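Extracellular solute-binding protein family 1 (Kribbella flavida, PDB 5IXP) probably captures a solute outside the cell and hands it to an ABC transporter for import. Local coordinates at residues F141-G151 and W163-M174. Sequence-based numbering, arbitrary orientation.
Sequences FPDWTSYFAAG and WFDSAVLTWEAM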
ATOM      1  N   PHE A 141       6.408 -11.458 -16.608  1.00 19.72           N
ATOM      2  CA  PHE A 141       5.243 -10.764 -16.053  1.00 21.52           C
ATOM      3  C   PHE A 141       5.093  -9.303 -16.458  1.00 23.14           C
ATOM      4  O   PHE A 141       4.805  -8.476 -15.585  1.00 24.43           O
ATOM      5  CB  PHE A 141       5.293 -10.772 -14.522  1.00 23.91           C
ATOM      6  CG  PHE A 141       5.501 -12.117 -13.922  1.00 20.42           C
ATOM      7  CD1 PHE A 141       4.902 -13.240 -14.474  1.00 19.98           C
ATOM      8  CD2 PHE A 141       6.300 -12.264 -12.795  1.00 19.31           C
ATOM      9  CE1 PHE A 141       5.098 -14.489 -13.915  1.00 22.68           C
ATOM     10  CE2 PHE A 141       6.492 -13.509 -12.228  1.00 18.87           C
ATOM     11  CZ  PHE A 141       5.894 -14.626 -12.796  1.00 19.79           C
ATOM     12  N   PRO A 142       5.243  -8.921 -17.728  1.00 20.49           N
ATOM     13  CA  PRO A 142       5.108  -7.487 -18.040  1.00 22.90           C
ATOM     14  C   PRO A 142       3.697  -6.961 -17.810  1.00 22.82           C
ATOM     15  O   PRO A 142       3.530  -5.782 -17.468  1.00 20.35           O
ATOM     16  CB  PRO A 142       5.522  -7.407 -19.516  1.00 22.20           C
ATOM     17  CG  PRO A 142       5.172  -8.732 -20.068  1.00 21.60           C
ATOM     18  CD  PRO A 142       5.490  -9.715 -18.948  1.00 20.99           C
ATOM     19  N   ASP A 143       2.684  -7.813 -17.944  1.00 19.66           N
ATOM     20  CA  ASP A 143       1.298  -7.402 -17.807  1.00 20.61           C
ATOM     21  C   ASP A 143       0.513  -8.537 -17.162  1.00 18.65           C
ATOM     22  O   ASP A 143       1.009  -9.658 -17.012  1.00 15.73           O
ATOM     23  CB  ASP A 143       0.698  -7.012 -19.159  1.00 22.52           C
ATOM     24  CG  ASP A 143       0.961  -8.041 -20.229  1.00 27.09           C
ATOM     25  OD1 ASP A 143       0.687  -9.230 -20.010  1.00 25.26           O
ATOM     26  OD2 ASP A 143       1.449  -7.660 -21.305  1.00 35.77           O
ATOM     27  N   TRP A 144      -0.734  -8.240 -16.788  1.00 15.39           N
ATOM     28  CA  TRP A 144      -1.511  -9.224 -16.041  1.00 16.69           C
ATOM     29  C   TRP A 144      -1.875 -10.420 -16.910  1.00 16.84           C
ATOM     30  O   TRP A 144      -1.904 -11.559 -16.430  1.00 16.94           O
ATOM     31  CB  TRP A 144      -2.754  -8.565 -15.436  1.00 17.53           C
ATOM     32  CG  TRP A 144      -2.358  -7.628 -14.337  1.00 18.13           C
ATOM     33  CD1 TRP A 144      -2.307  -6.258 -14.389  1.00 17.62           C
ATOM     34  CD2 TRP A 144      -1.886  -8.001 -13.041  1.00 17.54           C
ATOM     35  NE1 TRP A 144      -1.850  -5.760 -13.190  1.00 15.82           N
ATOM     36  CE2 TRP A 144      -1.579  -6.809 -12.348  1.00 15.91           C
ATOM     37  CE3 TRP A 144      -1.691  -9.230 -12.397  1.00 16.36           C
ATOM     38  CZ2 TRP A 144      -1.095  -6.811 -11.032  1.00 15.36           C
ATOM     39  CZ3 TRP A 144      -1.208  -9.236 -11.098  1.00 16.07           C
ATOM     40  CH2 TRP A 144      -0.919  -8.035 -10.424  1.00 15.49           C
ATOM     41  N   THR A 145      -2.133 -10.190 -18.194  1.00 18.40           N
ATOM     42  CA  THR A 145      -2.419 -11.311 -19.087  1.00 19.42           C
ATOM     43  C   THR A 145      -1.259 -12.305 -19.094  1.00 17.78           C
ATOM     44  O   THR A 145      -1.462 -13.519 -18.979  1.00 18.55           O
ATOM     45  CB  THR A 145      -2.713 -10.788 -20.490  1.00 24.41           C
ATOM     46  OG1 THR A 145      -3.888  -9.969 -20.446  1.00 26.16           O
ATOM     47  CG2 THR A 145      -2.958 -11.944 -21.449  1.00 23.47           C
ATOM     48  N   SER A 146      -0.027 -11.798 -19.185  1.00 18.48           N
ATOM     49  CA  SER A 146       1.147 -12.671 -19.138  1.00 17.36           C
ATOM     50  C   SER A 146       1.304 -13.332 -17.771  1.00 17.91           C
ATOM     51  O   SER A 146       1.725 -14.492 -17.679  1.00 18.31           O
ATOM     52  CB  SER A 146       2.402 -11.876 -19.490  1.00 19.01           C
ATOM     53  OG  SER A 146       2.303 -11.331 -20.795  1.00 22.70           O
ATOM     54  N   TYR A 147       0.995 -12.599 -16.698  1.00 16.08           N
ATOM     55  CA  TYR A 147       1.046 -13.182 -15.358  1.00 15.99           C
ATOM     56  C   TYR A 147       0.104 -14.381 -15.237  1.00 16.24           C
ATOM     57  O   TYR A 147       0.495 -15.448 -14.745  1.00 15.86           O
ATOM     58  CB  TYR A 147       0.708 -12.097 -14.330  1.00 12.77           C
ATOM     59  CG  TYR A 147       0.613 -12.561 -12.898  1.00 11.87           C
ATOM     60  CD1 TYR A 147       1.761 -12.760 -12.128  1.00 14.10           C
ATOM     61  CD2 TYR A 147      -0.623 -12.774 -12.308  1.00 13.83           C
ATOM     62  CE1 TYR A 147       1.672 -13.169 -10.792  1.00 15.24           C
ATOM     63  CE2 TYR A 147      -0.729 -13.178 -10.986  1.00 14.38           C
ATOM     64  CZ  TYR A 147       0.418 -13.374 -10.237  1.00 14.53           C
ATOM     65  OH  TYR A 147       0.292 -13.768  -8.937  1.00 14.75           O
ATOM     66  N   PHE A 148      -1.142 -14.231 -15.691  1.00 15.00           N
ATOM     67  CA  PHE A 148      -2.086 -15.345 -15.602  1.00 15.77           C
ATOM     68  C   PHE A 148      -1.729 -16.466 -16.574  1.00 16.17           C
ATOM     69  O   PHE A 148      -1.903 -17.648 -16.254  1.00 17.53           O
ATOM     70  CB  PHE A 148      -3.511 -14.846 -15.841  1.00 15.32           C
ATOM     71  CG  PHE A 148      -4.001 -13.886 -14.772  1.00 15.97           C
ATOM     72  CD1 PHE A 148      -3.939 -14.231 -13.424  1.00 15.21           C
ATOM     73  CD2 PHE A 148      -4.494 -12.635 -15.117  1.00 16.76           C
ATOM     74  CE1 PHE A 148      -4.380 -13.342 -12.430  1.00 13.12           C
ATOM     75  CE2 PHE A 148      -4.930 -11.739 -14.137  1.00 17.01           C
ATOM     76  CZ  PHE A 148      -4.879 -12.090 -12.789  1.00 14.89           C
ATOM     77  N   ALA A 149      -1.244 -16.119 -17.766  1.00 15.72           N
ATOM     78  CA  ALA A 149      -0.801 -17.155 -18.694  1.00 16.90           C
ATOM     79  C   ALA A 149       0.329 -17.984 -18.090  1.00 17.41           C
ATOM     80  O   ALA A 149       0.331 -19.215 -18.205  1.00 19.44           O
ATOM     81  CB  ALA A 149      -0.363 -16.525 -20.017  1.00 18.83           C
ATOM     82  N   ALA A 150       1.299 -17.330 -17.443  1.00 16.44           N
ATOM     83  CA  ALA A 150       2.342 -18.076 -16.747  1.00 15.29           C
ATOM     84  C   ALA A 150       1.746 -18.923 -15.629  1.00 17.15           C
ATOM     85  O   ALA A 150       2.196 -20.045 -15.378  1.00 17.81           O
ATOM     86  CB  ALA A 150       3.402 -17.120 -16.190  1.00 15.77           C
ATOM     87  N   GLY A 151       0.727 -18.403 -14.947  1.00 16.54           N
ATOM     88  CA  GLY A 151       0.081 -19.187 -13.903  1.00 16.00           C
ATOM     89  C   GLY A 151      -0.596 -20.439 -14.431  1.00 14.37           C
ATOM     90  O   GLY A 151      -0.574 -21.488 -13.784  1.00 16.53           O
ATOM     91  N   TRP A 163      -1.286 -20.527  -8.026  1.00 15.30           N
ATOM     92  CA  TRP A 163      -0.386 -19.496  -8.527  1.00 14.91           C
ATOM     93  C   TRP A 163      -0.251 -18.345  -7.534  1.00 17.81           C
ATOM     94  O   TRP A 163       0.863 -17.864  -7.281  1.00 18.34           O
ATOM     95  CB  TRP A 163      -0.907 -19.002  -9.877  1.00 13.25           C
ATOM     96  CG  TRP A 163      -0.016 -18.063 -10.653  1.00 13.95           C
ATOM     97  CD1 TRP A 163      -0.371 -16.846 -11.178  1.00 14.53           C
ATOM     98  CD2 TRP A 163       1.353 -18.277 -11.035  1.00 15.42           C
ATOM     99  NE1 TRP A 163       0.691 -16.293 -11.861  1.00 13.67           N
ATOM    100  CE2 TRP A 163       1.758 -17.152 -11.792  1.00 15.10           C
ATOM    101  CE3 TRP A 163       2.271 -19.317 -10.831  1.00 15.15           C
ATOM    102  CZ2 TRP A 163       3.043 -17.033 -12.322  1.00 14.70           C
ATOM    103  CZ3 TRP A 163       3.550 -19.192 -11.363  1.00 17.45           C
ATOM    104  CH2 TRP A 163       3.917 -18.063 -12.102  1.00 17.80           C
ATOM    105  N   PHE A 164      -1.365 -17.897  -6.955  1.00 15.49           N
ATOM    106  CA  PHE A 164      -1.356 -16.792  -6.007  1.00 12.37           C
ATOM    107  C   PHE A 164      -2.271 -17.131  -4.836  1.00 16.35           C
ATOM    108  O   PHE A 164      -3.048 -18.089  -4.887  1.00 16.51           O
ATOM    109  CB  PHE A 164      -1.784 -15.475  -6.675  1.00 13.35           C
ATOM    110  CG  PHE A 164      -3.084 -15.560  -7.434  1.00 17.84           C
ATOM    111  CD1 PHE A 164      -4.304 -15.542  -6.760  1.00 16.76           C
ATOM    112  CD2 PHE A 164      -3.087 -15.618  -8.830  1.00 14.67           C
ATOM    113  CE1 PHE A 164      -5.508 -15.609  -7.459  1.00 16.01           C
ATOM    114  CE2 PHE A 164      -4.284 -15.679  -9.537  1.00 17.05           C
ATOM    115  CZ  PHE A 164      -5.498 -15.672  -8.853  1.00 16.50           C
ATOM    116  N   ASP A 165      -2.197 -16.309  -3.778  1.00 14.06           N
ATOM    117  CA  ASP A 165      -2.872 -16.666  -2.534  1.00 15.68           C
ATOM    118  C   ASP A 165      -4.383 -16.418  -2.585  1.00 15.09           C
ATOM    119  O   ASP A 165      -5.150 -17.255  -2.105  1.00 17.84           O
ATOM    120  CB  ASP A 165      -2.232 -15.935  -1.345  1.00 17.17           C
ATOM    121  CG  ASP A 165      -2.236 -14.417  -1.496  1.00 20.01           C
ATOM    122  OD1 ASP A 165      -2.198 -13.908  -2.634  1.00 20.52           O
ATOM    123  OD2 ASP A 165      -2.260 -13.728  -0.463  1.00 20.71           O
ATOM    124  N   SER A 166      -4.850 -15.291  -3.133  1.00 16.07           N
ATOM    125  CA  SER A 166      -6.294 -15.055  -3.168  1.00 17.10           C
ATOM    126  C   SER A 166      -6.672 -14.163  -4.341  1.00 15.62           C
ATOM    127  O   SER A 166      -5.871 -13.349  -4.815  1.00 16.21           O
ATOM    128  CB  SER A 166      -6.823 -14.429  -1.858  1.00 19.45           C
ATOM    129  OG  SER A 166      -6.417 -13.071  -1.685  1.00 17.91           O
ATOM    130  N   ALA A 167      -7.913 -14.332  -4.807  1.00 16.02           N
ATOM    131  CA  ALA A 167      -8.446 -13.452  -5.840  1.00 16.06           C
ATOM    132  C   ALA A 167      -8.499 -12.007  -5.359  1.00 15.68           C
ATOM    133  O   ALA A 167      -8.233 -11.079  -6.132  1.00 14.01           O
ATOM    134  CB  ALA A 167      -9.839 -13.926  -6.268  1.00 16.54           C
ATOM    135  N   VAL A 168      -8.845 -11.794  -4.087  1.00 14.72           N
ATOM    136  CA  VAL A 168      -9.027 -10.431  -3.585  1.00 15.56           C
ATOM    137  C   VAL A 168      -7.717  -9.652  -3.644  1.00 16.01           C
ATOM    138  O   VAL A 168      -7.686  -8.503  -4.100  1.00 16.95           O
ATOM    139  CB  VAL A 168      -9.618 -10.447  -2.162  1.00 15.36           C
ATOM    140  CG1 VAL A 168      -9.474  -9.074  -1.499  1.00 15.62           C
ATOM    141  CG2 VAL A 168     -11.089 -10.830  -2.214  1.00 19.37           C
ATOM    142  N   LEU A 169      -6.611 -10.251  -3.190  1.00 13.63           N
ATOM    143  CA  LEU A 169      -5.357  -9.493  -3.241  1.00 15.40           C
ATOM    144  C   LEU A 169      -4.917  -9.233  -4.679  1.00 16.73           C
ATOM    145  O   LEU A 169      -4.335  -8.179  -4.965  1.00 15.39           O
ATOM    146  CB  LEU A 169      -4.245 -10.193  -2.454  1.00 14.42           C
ATOM    147  CG  LEU A 169      -4.343 -10.115  -0.922  1.00 17.85           C
ATOM    148  CD1 LEU A 169      -3.025 -10.522  -0.261  1.00 19.58           C
ATOM    149  CD2 LEU A 169      -4.764  -8.728  -0.457  1.00 21.06           C
ATOM    150  N   THR A 170      -5.201 -10.159  -5.601  1.00 14.58           N
ATOM    151  CA  THR A 170      -4.924  -9.890  -7.008  1.00 14.25           C
ATOM    152  C   THR A 170      -5.780  -8.735  -7.516  1.00 14.31           C
ATOM    153  O   THR A 170      -5.309  -7.885  -8.287  1.00 14.50           O
ATOM    154  CB  THR A 170      -5.161 -11.151  -7.846  1.00 14.87           C
ATOM    155  OG1 THR A 170      -4.427 -12.250  -7.286  1.00 17.68           O
ATOM    156  CG2 THR A 170      -4.724 -10.931  -9.295  1.00 16.70           C
ATOM    157  N   TRP A 171      -7.041  -8.687  -7.084  1.00 14.04           N
ATOM    158  CA  TRP A 171      -7.925  -7.570  -7.410  1.00 17.08           C
ATOM    159  C   TRP A 171      -7.369  -6.251  -6.902  1.00 18.31           C
ATOM    160  O   TRP A 171      -7.375  -5.245  -7.623  1.00 20.57           O
ATOM    161  CB  TRP A 171      -9.308  -7.828  -6.811  1.00 18.07           C
ATOM    162  CG  TRP A 171     -10.240  -6.625  -6.740  1.00 18.63           C
ATOM    163  CD1 TRP A 171     -10.346  -5.715  -5.717  1.00 16.89           C
ATOM    164  CD2 TRP A 171     -11.215  -6.243  -7.715  1.00 15.59           C
ATOM    165  NE1 TRP A 171     -11.322  -4.785  -6.007  1.00 19.27           N
ATOM    166  CE2 TRP A 171     -11.872  -5.087  -7.226  1.00 18.29           C
ATOM    167  CE3 TRP A 171     -11.587  -6.755  -8.961  1.00 17.62           C
ATOM    168  CZ2 TRP A 171     -12.883  -4.440  -7.943  1.00 17.77           C
ATOM    169  CZ3 TRP A 171     -12.598  -6.112  -9.672  1.00 19.34           C
ATOM    170  CH2 TRP A 171     -13.231  -4.966  -9.161  1.00 18.99           C
ATOM    171  N   GLU A 172      -6.924  -6.224  -5.643  1.00 17.11           N
ATOM    172  CA  GLU A 172      -6.335  -4.999  -5.109  1.00 17.69           C
ATOM    173  C   GLU A 172      -5.183  -4.533  -5.985  1.00 19.54           C
ATOM    174  O   GLU A 172      -5.074  -3.340  -6.303  1.00 22.44           O
ATOM    175  CB  GLU A 172      -5.857  -5.224  -3.676  1.00 17.97           C
ATOM    176  CG  GLU A 172      -6.982  -5.498  -2.687  1.00 19.55           C
ATOM    177  CD  GLU A 172      -7.829  -4.252  -2.436  1.00 29.82           C
ATOM    178  OE1 GLU A 172      -7.427  -3.399  -1.610  1.00 36.72           O
ATOM    179  OE2 GLU A 172      -8.876  -4.101  -3.092  1.00 28.56           O
ATOM    180  N   ALA A 173      -4.330  -5.466  -6.406  1.00 17.12           N
ATOM    181  CA  ALA A 173      -3.170  -5.103  -7.213  1.00 18.69           C
ATOM    182  C   ALA A 173      -3.592  -4.522  -8.555  1.00 16.60           C
ATOM    183  O   ALA A 173      -3.066  -3.486  -8.982  1.00 18.71           O
ATOM    184  CB  ALA A 173      -2.264  -6.318  -7.407  1.00 17.67           C
HETATM  185  N   MSE A 174      -4.560  -5.145  -9.219  1.00 14.66           N
HETATM  186  CA  MSE A 174      -4.980  -4.681 -10.536  1.00 16.39           C
HETATM  187  C   MSE A 174      -5.843  -3.430 -10.482  1.00 18.22           C
HETATM  188  O   MSE A 174      -5.647  -2.503 -11.271  1.00 20.08           O
HETATM  189  CB  MSE A 174      -5.746  -5.784 -11.269  1.00 15.17           C
HETATM  190  CG  MSE A 174      -4.917  -7.029 -11.491  1.00 19.08           C
HETATM  191 SE   MSE A 174      -5.999  -8.331 -12.454  0.84 28.72          SE
HETATM  192  CE  MSE A 174      -6.235  -7.291 -14.103  1.00 27.98           C
TER
HETATM  193  O   HOH W   1      -1.544 -11.969  -6.926  1.00 24.16           O
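Trp-163 lies flat on the backbone of helix 144-151: the CA of Gly-151 sits over the centre of its five-membered ring, 3.2 Å from the centroid, in a CH-pi contact that a residue with a CB could not make without colliding with the indole. With CG anti to the backbone N (chi1 -172°), the indole is set against the helix, NE1 over the middle of the Tyr-147 ring. The same Trp-163 NE1 is 3.0 Å from Tyr-147 O. At the indole's rim, Trp-163 CZ2 lies 3.6 Å from Phe-141 CE1, completing an aromatic cluster. Replacing this indole by an alanine is likely to open a gap over Gly-151, and to take from Tyr-147 and Phe-141 the ring they pack against.

At the other end, the unbranched, flexible selenomethionine Met-174 lays CG over the Trp-144 indole, 3.5 Å from the five-membered-ring centroid, while Met-174 SE reaches the edge of Phe-148, 3.9 Å from Phe-148 CZ. Thr-170 brings its methyl to that edge; Thr-170 OG1 and Tyr-147 OH share a water. Asp-143 and Ser-166 cap the two helices.

The short helix segments run nearly antiparallel, axes 13.0 Å apart; Trp-144 and Phe-148 fill the gap against methyls and selenomethionine, while Trp-163 and Phe-164 come from the turn ahead of helix 167-174. Cohesion rests on dispersion and CH-pi contacts, with Tyr-147 OH also hydrogen-bonded to Thr-234 and Trp-144 NE1 to Gln-177.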